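Local coordinates for protein NEQ263 (Nanoarchaeum equitans Kin4-M, PDB 5BN3) that probably binds ATP as the B-type subunit of a hexameric archaeal ATP synthase core, at residues A371-F383 and S397-L410. Sequence-based numbering, arbitrary orientation.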
loop_
_atom_site.group_PDB
_atom_site.type_symbol
_atom_site.label_atom_id
_atom_site.label_comp_id
_atom_site.label_asym_id
_atom_site.label_seq_id
_atom_site.Cartn_x
_atom_site.Cartn_y
_atom_site.Cartn_z
ATOM N N ALA B 371 2.652 -7.911 -42.334
ATOM C CA ALA B 371 3.069 -6.644 -42.923
ATOM C C ALA B 371 3.226 -5.559 -41.861
ATOM O O ALA B 371 4.174 -4.773 -41.901
ATOM C CB ALA B 371 2.081 -6.211 -43.980
ATOM N N TYR B 372 2.287 -5.511 -40.922
ATOM C CA TYR B 372 2.354 -4.560 -39.820
ATOM C C TYR B 372 3.513 -4.894 -38.888
ATOM O O TYR B 372 4.173 -3.998 -38.360
ATOM C CB TYR B 372 1.034 -4.544 -39.046
ATOM C CG TYR B 372 -0.077 -3.826 -39.769
ATOM C CD1 TYR B 372 -0.064 -2.446 -39.893
ATOM C CD2 TYR B 372 -1.140 -4.523 -40.322
ATOM C CE1 TYR B 372 -1.072 -1.780 -40.552
ATOM C CE2 TYR B 372 -2.157 -3.864 -40.984
ATOM C CZ TYR B 372 -2.116 -2.491 -41.094
ATOM O OH TYR B 372 -3.122 -1.821 -41.750
ATOM N N LEU B 373 3.755 -6.188 -38.696
ATOM C CA LEU B 373 4.860 -6.661 -37.867
ATOM C C LEU B 373 6.205 -6.158 -38.385
ATOM O O LEU B 373 7.058 -5.717 -37.613
ATOM C CB LEU B 373 4.861 -8.190 -37.816
ATOM C CG LEU B 373 5.969 -8.834 -36.983
ATOM C CD1 LEU B 373 5.947 -8.269 -35.582
ATOM C CD2 LEU B 373 5.811 -10.342 -36.942
ATOM N N LYS B 374 6.383 -6.231 -39.700
ATOM C CA LYS B 374 7.607 -5.764 -40.338
ATOM C C LYS B 374 7.705 -4.242 -40.286
ATOM O O LYS B 374 8.792 -3.689 -40.120
ATOM C CB LYS B 374 7.656 -6.240 -41.791
ATOM C CG LYS B 374 8.956 -5.923 -42.508
ATOM C CD LYS B 374 8.830 -6.200 -43.997
ATOM C CE LYS B 374 10.183 -6.175 -44.687
ATOM N NZ LYS B 374 10.057 -6.411 -46.154
ATOM N N PHE B 375 6.563 -3.574 -40.434
ATOM C CA PHE B 375 6.500 -2.117 -40.400
ATOM C C PHE B 375 7.031 -1.579 -39.077
ATOM O O PHE B 375 7.843 -0.656 -39.053
ATOM C CB PHE B 375 5.061 -1.646 -40.623
ATOM C CG PHE B 375 4.897 -0.151 -40.594
ATOM C CD1 PHE B 375 5.209 0.616 -41.706
ATOM C CD2 PHE B 375 4.420 0.487 -39.458
ATOM C CE1 PHE B 375 5.058 1.993 -41.684
ATOM C CE2 PHE B 375 4.268 1.862 -39.430
ATOM C CZ PHE B 375 4.585 2.617 -40.545
ATOM N N ALA B 376 6.568 -2.167 -37.980
ATOM C CA ALA B 376 6.994 -1.752 -36.650
ATOM C C ALA B 376 8.487 -1.978 -36.441
ATOM O O ALA B 376 9.151 -1.188 -35.770
ATOM C CB ALA B 376 6.192 -2.483 -35.589
ATOM N N GLU B 377 9.010 -3.061 -37.008
ATOM C CA GLU B 377 10.437 -3.356 -36.918
ATOM C C GLU B 377 11.254 -2.298 -37.655
ATOM O O GLU B 377 12.267 -1.817 -37.147
ATOM C CB GLU B 377 10.738 -4.742 -37.497
ATOM C CG GLU B 377 12.208 -5.132 -37.422
ATOM C CD GLU B 377 12.566 -6.276 -38.353
ATOM O OE1 GLU B 377 11.662 -7.059 -38.720
ATOM O OE2 GLU B 377 13.753 -6.390 -38.723
ATOM N N LEU B 378 10.801 -1.936 -38.852
ATOM C CA LEU B 378 11.502 -0.961 -39.686
ATOM C C LEU B 378 11.356 0.473 -39.170
ATOM O O LEU B 378 12.264 1.288 -39.333
ATOM C CB LEU B 378 11.014 -1.050 -41.133
ATOM C CG LEU B 378 11.289 -2.341 -41.910
ATOM C CD1 LEU B 378 10.515 -2.353 -43.215
ATOM C CD2 LEU B 378 12.770 -2.483 -42.185
ATOM N N VAL B 379 10.212 0.780 -38.565
ATOM C CA VAL B 379 10.000 2.088 -37.951
ATOM C C VAL B 379 11.064 2.340 -36.886
ATOM O O VAL B 379 11.664 3.413 -36.830
ATOM C CB VAL B 379 8.590 2.195 -37.326
ATOM C CG1 VAL B 379 8.542 3.283 -36.268
ATOM C CG2 VAL B 379 7.554 2.463 -38.401
ATOM N N GLU B 380 11.308 1.332 -36.058
ATOM C CA GLU B 380 12.283 1.452 -34.984
ATOM C C GLU B 380 13.715 1.502 -35.516
ATOM O O GLU B 380 14.564 2.187 -34.950
ATOM C CB GLU B 380 12.111 0.305 -33.981
ATOM C CG GLU B 380 10.748 0.300 -33.293
ATOM C CD GLU B 380 10.522 -0.918 -32.415
ATOM O OE1 GLU B 380 11.370 -1.836 -32.424
ATOM O OE2 GLU B 380 9.488 -0.957 -31.715
ATOM N N LYS B 381 13.974 0.787 -36.607
ATOM C CA LYS B 381 15.329 0.682 -37.152
ATOM C C LYS B 381 15.722 1.823 -38.085
ATOM O O LYS B 381 16.884 2.226 -38.122
ATOM C CB LYS B 381 15.504 -0.653 -37.885
ATOM C CG LYS B 381 15.661 -1.851 -36.969
ATOM C CD LYS B 381 15.636 -3.155 -37.754
ATOM C CE LYS B 381 15.921 -4.343 -36.848
ATOM N NZ LYS B 381 15.649 -5.640 -37.524
ATOM N N GLU B 382 14.758 2.342 -38.840
ATOM C CA GLU B 382 15.066 3.301 -39.898
ATOM C C GLU B 382 14.426 4.675 -39.706
ATOM O O GLU B 382 14.901 5.665 -40.254
ATOM C CB GLU B 382 14.671 2.723 -41.263
ATOM C CG GLU B 382 15.244 1.338 -41.535
ATOM C CD GLU B 382 15.105 0.923 -42.988
ATOM O OE1 GLU B 382 14.483 1.676 -43.766
ATOM O OE2 GLU B 382 15.623 -0.155 -43.353
ATOM N N PHE B 383 13.350 4.734 -38.928
ATOM C CA PHE B 383 12.637 5.989 -38.720
ATOM C C PHE B 383 12.992 6.626 -37.375
ATOM O O PHE B 383 13.432 7.774 -37.319
ATOM C CB PHE B 383 11.126 5.763 -38.832
ATOM C CG PHE B 383 10.310 7.009 -38.659
ATOM C CD1 PHE B 383 10.156 7.902 -39.707
ATOM C CD2 PHE B 383 9.684 7.282 -37.451
ATOM C CE1 PHE B 383 9.400 9.052 -39.553
ATOM C CE2 PHE B 383 8.927 8.430 -37.290
ATOM C CZ PHE B 383 8.786 9.316 -38.341
ATOM N N SER B 397 11.687 12.815 -43.640
ATOM C CA SER B 397 10.968 11.934 -42.725
ATOM C C SER B 397 9.783 11.252 -43.412
ATOM O O SER B 397 9.505 10.079 -43.160
ATOM C CB SER B 397 10.495 12.714 -41.494
ATOM O OG SER B 397 11.595 13.152 -40.713
ATOM N N PHE B 398 9.092 11.992 -44.277
ATOM C CA PHE B 398 7.985 11.442 -45.055
ATOM C C PHE B 398 8.480 10.378 -46.032
ATOM O O PHE B 398 7.832 9.348 -46.221
ATOM C CB PHE B 398 7.267 12.551 -45.832
ATOM C CG PHE B 398 6.476 13.495 -44.968
ATOM C CD1 PHE B 398 6.129 13.156 -43.666
ATOM C CD2 PHE B 398 6.066 14.723 -45.468
ATOM C CE1 PHE B 398 5.395 14.031 -42.879
ATOM C CE2 PHE B 398 5.333 15.599 -44.687
ATOM C CZ PHE B 398 4.996 15.251 -43.392
ATOM N N GLU B 399 9.628 10.642 -46.654
ATOM C CA GLU B 399 10.238 9.712 -47.603
ATOM C C GLU B 399 10.588 8.378 -46.952
ATOM O O GLU B 399 10.420 7.319 -47.559
ATOM C CB GLU B 399 11.500 10.326 -48.219
ATOM C CG GLU B 399 11.244 11.464 -49.193
ATOM C CD GLU B 399 12.530 12.059 -49.734
ATOM O OE1 GLU B 399 13.586 11.398 -49.615
ATOM O OE2 GLU B 399 12.488 13.186 -50.270
ATOM N N ILE B 400 11.091 8.437 -45.723
ATOM C CA ILE B 400 11.417 7.230 -44.971
ATOM C C ILE B 400 10.157 6.399 -44.724
ATOM O O ILE B 400 10.163 5.183 -44.912
ATOM C CB ILE B 400 12.107 7.568 -43.628
ATOM C CG1 ILE B 400 13.471 8.218 -43.880
ATOM C CG2 ILE B 400 12.285 6.321 -42.789
ATOM C CD1 ILE B 400 14.186 8.664 -42.614
ATOM N N ILE B 401 9.080 7.067 -44.317
ATOM C CA ILE B 401 7.797 6.406 -44.094
ATOM C C ILE B 401 7.297 5.739 -45.377
ATOM O O ILE B 401 6.850 4.590 -45.351
ATOM C CB ILE B 401 6.734 7.399 -43.571
ATOM C CG1 ILE B 401 7.128 7.921 -42.185
ATOM C CG2 ILE B 401 5.372 6.742 -43.499
ATOM C CD1 ILE B 401 6.170 8.962 -41.622
ATOM N N ASP B 402 7.384 6.458 -46.494
ATOM C CA ASP B 402 7.009 5.912 -47.796
ATOM C C ASP B 402 7.816 4.657 -48.127
ATOM O O ASP B 402 7.264 3.655 -48.577
ATOM C CB ASP B 402 7.205 6.957 -48.902
ATOM C CG ASP B 402 6.193 8.086 -48.832
ATOM O OD1 ASP B 402 5.107 7.889 -48.244
ATOM O OD2 ASP B 402 6.481 9.170 -49.380
ATOM N N SER B 403 9.123 4.718 -47.896
ATOM C CA SER B 403 10.012 3.592 -48.168
ATOM C C SER B 403 9.693 2.369 -47.304
ATOM O O SER B 403 9.678 1.239 -47.795
ATOM C CB SER B 403 11.467 4.018 -47.963
ATOM O OG SER B 403 12.349 2.934 -48.176
ATOM N N ILE B 404 9.434 2.606 -46.020
ATOM C CA ILE B 404 9.095 1.536 -45.084
ATOM C C ILE B 404 7.765 0.873 -45.448
ATOM O O ILE B 404 7.631 -0.351 -45.378
ATOM C CB ILE B 404 9.037 2.062 -43.631
ATOM C CG1 ILE B 404 10.412 2.574 -43.193
ATOM C CG2 ILE B 404 8.573 0.978 -42.682
ATOM C CD1 ILE B 404 10.412 3.240 -41.828
ATOM N N LEU B 405 6.787 1.687 -45.839
ATOM C CA LEU B 405 5.476 1.187 -46.248
ATOM C C LEU B 405 5.583 0.220 -47.427
ATOM O O LEU B 405 4.882 -0.790 -47.476
ATOM C CB LEU B 405 4.543 2.352 -46.590
ATOM C CG LEU B 405 3.945 3.102 -45.396
ATOM C CD1 LEU B 405 3.182 4.342 -45.837
ATOM C CD2 LEU B 405 3.035 2.179 -44.611
ATOM N N SER B 406 6.474 0.529 -48.363
ATOM C CA SER B 406 6.709 -0.328 -49.519
ATOM C C SER B 406 7.406 -1.626 -49.119
ATOM O O SER B 406 6.991 -2.710 -49.534
ATOM C CB SER B 406 7.538 0.414 -50.567
ATOM O OG SER B 406 6.881 1.595 -50.987
ATOM N N GLN B 407 8.464 -1.511 -48.317
ATOM C CA GLN B 407 9.202 -2.676 -47.832
ATOM C C GLN B 407 8.302 -3.628 -47.051
ATOM O O GLN B 407 8.494 -4.842 -47.081
ATOM C CB GLN B 407 10.370 -2.248 -46.934
ATOM C CG GLN B 407 11.462 -1.444 -47.621
ATOM C CD GLN B 407 12.700 -1.284 -46.752
ATOM O OE1 GLN B 407 13.281 -2.267 -46.291
ATOM N NE2 GLN B 407 13.104 -0.039 -46.520
ATOM N N SER B 408 7.320 -3.066 -46.354
ATOM C CA SER B 408 6.447 -3.853 -45.490
ATOM C C SER B 408 5.331 -4.563 -46.250
ATOM O O SER B 408 4.834 -5.598 -45.806
ATOM C CB SER B 408 5.851 -2.968 -44.395
ATOM O OG SER B 408 6.874 -2.433 -43.575
ATOM N N GLY B 409 4.936 -4.010 -47.393
ATOM C CA GLY B 409 3.855 -4.587 -48.172
ATOM C C GLY B 409 2.560 -3.822 -47.989
ATOM O O GLY B 409 1.575 -4.069 -48.688
ATOM N N LEU B 410 2.563 -2.897 -47.035
ATOM C CA LEU B 410 1.431 -2.008 -46.810
ATOM C C LEU B 410 1.364 -0.983 -47.940
ATOM O O LEU B 410 2.355 -0.765 -48.637
ATOM C CB LEU B 410 1.578 -1.297 -45.460
ATOM C CG LEU B 410 1.599 -2.171 -44.204
ATOM C CD1 LEU B 410 1.757 -1.330 -42.942
ATOM C CD2 LEU B 410 0.334 -2.997 -44.130
#
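Ile404, Ser408 and Phe383 interlock with the facing helix as knobs into holes, packing helices 371-383 and 397-408 as a helical hairpin in the C-terminal domain; their axes approach to 8.8 Å with N-to-C directions 144° apart. Apolar contacts dominate. Ile404 fills the hole formed by Phe375, Leu378, Val379 and Glu382: its CG2, anti to the backbone N, lies 3.5 Å from both Phe375 CD1 and Leu378 CB. Leu405 CD2 reaches Phe375 CE1 at 3.6 Å, while Val379 CG2, from Phe375's own helix, covers one face of the Phe375 ring. Farther along, Phe383 CE1 meets Ile401 CG1 at 3.7 Å. At the other end, beyond the positive-phi Gly409, Leu410 brings CD2 over the centre of the Tyr372 ring, 4.0 Å from the centroid and 12° off its normal, as a CH-pi contact. A serine in place of Tyr372 would probably leave Leu410 CD2 without its aromatic cover and lose the packing on Ser346 and Lys349 of helix 334-356. The polar contacts are fewer. The 2.4 Å approach of Lys374 NZ to Gln407 O is too short to be taken at face value. Ser408 OG sits at the Phe375 ring edge and donates to its own helix, at Ile404 O, 2.9 Å away and above the carbonyl plane.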